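Side-chain contact in shikimate dehydrogenase (NADP(+)) (Listeria monocytogenes, PDB 3TNL), which catalyses the reversible NADPH-linked reduction of 3-dehydroshikimate to shikimate, the fourth of seven steps to chorismate, precursor of the aromatic amino acids: residues E116-V121 / I169-A174. Sequence-based numbering, arbitrary orientation.
Sequences ELVGAV and ICIQAA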
ATOM      1  N   GLU B 116       4.745  20.803  15.911  0.70 19.15           N
ATOM      2  CA  GLU B 116       3.953  21.298  17.026  0.70 21.26           C
ATOM      3  C   GLU B 116       3.694  22.801  16.863  0.70 21.04           C
ATOM      4  O   GLU B 116       2.555  23.255  16.891  0.70 22.31           O
ATOM      5  CB  GLU B 116       4.706  21.033  18.341  0.70 21.24           C
ATOM      6  CG  GLU B 116       4.048  21.608  19.611  0.70 26.55           C
ATOM      7  CD  GLU B 116       2.742  20.937  19.980  0.70 33.96           C
ATOM      8  OE1 GLU B 116       2.670  19.691  19.947  0.70 38.62           O
ATOM      9  OE2 GLU B 116       1.796  21.658  20.364  0.70 40.91           O
ATOM     10  N   LEU B 117       4.755  23.564  16.626  1.00 20.90           N
ATOM     11  CA  LEU B 117       4.628  25.031  16.567  1.00 20.44           C
ATOM     12  C   LEU B 117       3.882  25.489  15.319  1.00 20.23           C
ATOM     13  O   LEU B 117       3.042  26.373  15.382  1.00 21.36           O
ATOM     14  CB  LEU B 117       5.992  25.704  16.701  1.00 19.84           C
ATOM     15  CG  LEU B 117       6.024  27.225  16.791  1.00 19.27           C
ATOM     16  CD1 LEU B 117       5.176  27.745  17.946  1.00 21.25           C
ATOM     17  CD2 LEU B 117       7.458  27.675  16.923  1.00 21.26           C
ATOM     18  N   VAL B 118       4.179  24.894  14.173  1.00 19.47           N
ATOM     19  CA  VAL B 118       3.469  25.249  12.953  1.00 20.29           C
ATOM     20  C   VAL B 118       1.992  24.848  13.057  1.00 21.21           C
ATOM     21  O   VAL B 118       1.098  25.572  12.626  1.00 21.26           O
ATOM     22  CB  VAL B 118       4.076  24.579  11.710  1.00 21.62           C
ATOM     23  CG1 VAL B 118       3.169  24.774  10.480  1.00 20.71           C
ATOM     24  CG2 VAL B 118       5.488  25.102  11.417  1.00 21.73           C
ATOM     25  N   GLY B 119       1.742  23.678  13.631  1.00 19.86           N
ATOM     26  CA  GLY B 119       0.395  23.152  13.708  1.00 18.95           C
ATOM     27  C   GLY B 119       0.005  22.360  12.484  1.00 20.06           C
ATOM     28  O   GLY B 119      -1.193  22.190  12.182  1.00 21.49           O
ATOM     29  N   ALA B 120       0.999  21.923  11.725  1.00 17.68           N
ATOM     30  CA  ALA B 120       0.771  21.095  10.533  1.00 19.12           C
ATOM     31  C   ALA B 120       1.816  19.980  10.487  1.00 17.24           C
ATOM     32  O   ALA B 120       2.937  20.125  10.948  1.00 17.76           O
ATOM     33  CB  ALA B 120       0.853  21.928   9.251  1.00 19.14           C
ATOM     34  N   VAL B 121       1.420  18.866   9.888  1.00 17.28           N
ATOM     35  CA  VAL B 121       2.268  17.704   9.703  1.00 17.74           C
ATOM     36  C   VAL B 121       2.173  17.286   8.247  1.00 17.41           C
ATOM     37  O   VAL B 121       1.071  17.147   7.716  1.00 18.37           O
ATOM     38  CB  VAL B 121       1.749  16.507  10.561  1.00 17.18           C
ATOM     39  CG1 VAL B 121       2.421  15.163  10.126  1.00 16.27           C
ATOM     40  CG2 VAL B 121       1.958  16.791  12.048  1.00 17.11           C
ATOM     41  N   ILE B 169       7.480  27.912   6.154  1.00 17.42           N
ATOM     42  CA  ILE B 169       8.718  28.589   5.863  1.00 16.39           C
ATOM     43  C   ILE B 169       9.030  29.626   6.929  1.00 16.79           C
ATOM     44  O   ILE B 169      10.169  29.715   7.409  1.00 16.66           O
ATOM     45  CB  ILE B 169       8.669  29.278   4.457  1.00 15.73           C
ATOM     46  CG1 ILE B 169       8.755  28.232   3.355  1.00 16.41           C
ATOM     47  CG2 ILE B 169       9.835  30.305   4.276  1.00 17.77           C
ATOM     48  CD1 ILE B 169       8.318  28.746   1.978  1.00 19.27           C
ATOM     49  N   CYS B 170       8.024  30.405   7.315  1.00 15.84           N
ATOM     50  CA  CYS B 170       8.269  31.453   8.333  1.00 16.13           C
ATOM     51  C   CYS B 170       8.701  30.868   9.670  1.00 17.07           C
ATOM     52  O   CYS B 170       9.685  31.336  10.258  1.00 17.26           O
ATOM     53  CB  CYS B 170       7.052  32.326   8.555  1.00 15.64           C
ATOM     54  SG  CYS B 170       6.643  33.460   7.214  1.00 18.05           S
ATOM     55  N   ILE B 171       7.963  29.858  10.142  0.50 17.50           N
ATOM     56  CA  ILE B 171       8.258  29.207  11.418  0.50 18.37           C
ATOM     57  C   ILE B 171       9.625  28.581  11.366  0.50 17.94           C
ATOM     58  O   ILE B 171      10.466  28.827  12.227  0.50 17.87           O
ATOM     59  CB  ILE B 171       7.205  28.118  11.745  0.50 19.43           C
ATOM     60  CG1 ILE B 171       5.865  28.771  12.044  0.50 21.59           C
ATOM     61  CG2 ILE B 171       7.631  27.276  12.958  0.50 17.59           C
ATOM     62  CD1 ILE B 171       5.887  29.657  13.257  0.50 25.17           C
ATOM     63  N   GLN B 172       9.868  27.800  10.330  1.00 17.49           N
ATOM     64  CA  GLN B 172      11.181  27.100  10.215  1.00 17.37           C
ATOM     65  C   GLN B 172      12.355  28.097  10.121  1.00 18.84           C
ATOM     66  O   GLN B 172      13.407  27.921  10.744  1.00 18.79           O
ATOM     67  CB  GLN B 172      11.268  26.114   9.043  1.00 19.02           C
ATOM     68  CG  GLN B 172      12.408  25.155   9.245  1.00 18.89           C
ATOM     69  CD  GLN B 172      12.161  24.228  10.438  1.00 19.69           C
ATOM     70  OE1 GLN B 172      11.167  23.503  10.466  1.00 20.57           O
ATOM     71  NE2 GLN B 172      13.058  24.263  11.429  1.00 21.92           N
ATOM     72  N   ALA B 173      12.155  29.164   9.355  1.00 17.96           N
ATOM     73  CA  ALA B 173      13.192  30.179   9.203  1.00 16.63           C
ATOM     74  C   ALA B 173      13.508  30.772  10.578  1.00 17.01           C
ATOM     75  O   ALA B 173      14.673  30.911  10.934  1.00 18.22           O
ATOM     76  CB  ALA B 173      12.737  31.275   8.233  1.00 16.56           C
ATOM     77  N   ALA B 174      12.472  31.080  11.368  1.00 17.24           N
ATOM     78  CA  ALA B 174      12.657  31.635  12.722  1.00 17.61           C
ATOM     79  C   ALA B 174      13.378  30.644  13.643  1.00 19.47           C
ATOM     80  O   ALA B 174      14.303  31.032  14.379  1.00 19.55           O
ATOM     81  CB  ALA B 174      11.346  32.014  13.324  1.00 17.56           C
TER
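The last turn of helix 113-118 meets the flank of helix 164-175 at Val118 and Ile171, whose CA atoms lie 6.4 Å apart. No hydrogen bond crosses; the contact is purely apolar. Ile171 points at the other helix, and its CG2 is touched by both partners, while CG2 of Val118 also lies against CB and CG1 of Ile171. CG2 of Val118 is 3.4 Å from CG2 of Ile171 and 3.5 Å from CB of Ile171. The torsion of Val118 (chi1 170°) turns CG1 anti to the backbone N and swings CG2, beside that N, onto the isoleucine. Leu117 adds a looser touch, its CD2 lying 4.0 Å from CG2 of Ile171. Helix 113-118 falls in the substrate-binding domain of shikimate dehydrogenase, whereas helix 164-175 follows the glycine-rich turn of the NAD-binding Rossmann fold, so the three side chains join the two domains beside the cleft; the side chain of Val118 is about 10 Å from the bound NAD. Gly119 is the first residue beyond helix 113-118 to leave helical angles, with positive phi (87°). Helix 191-204 closes over the same seam: Ile201 packs on Ile171, Lys204 touches Leu117, and NZ of Lys200 hydrogen-bonds to the Leu117 carbonyl O.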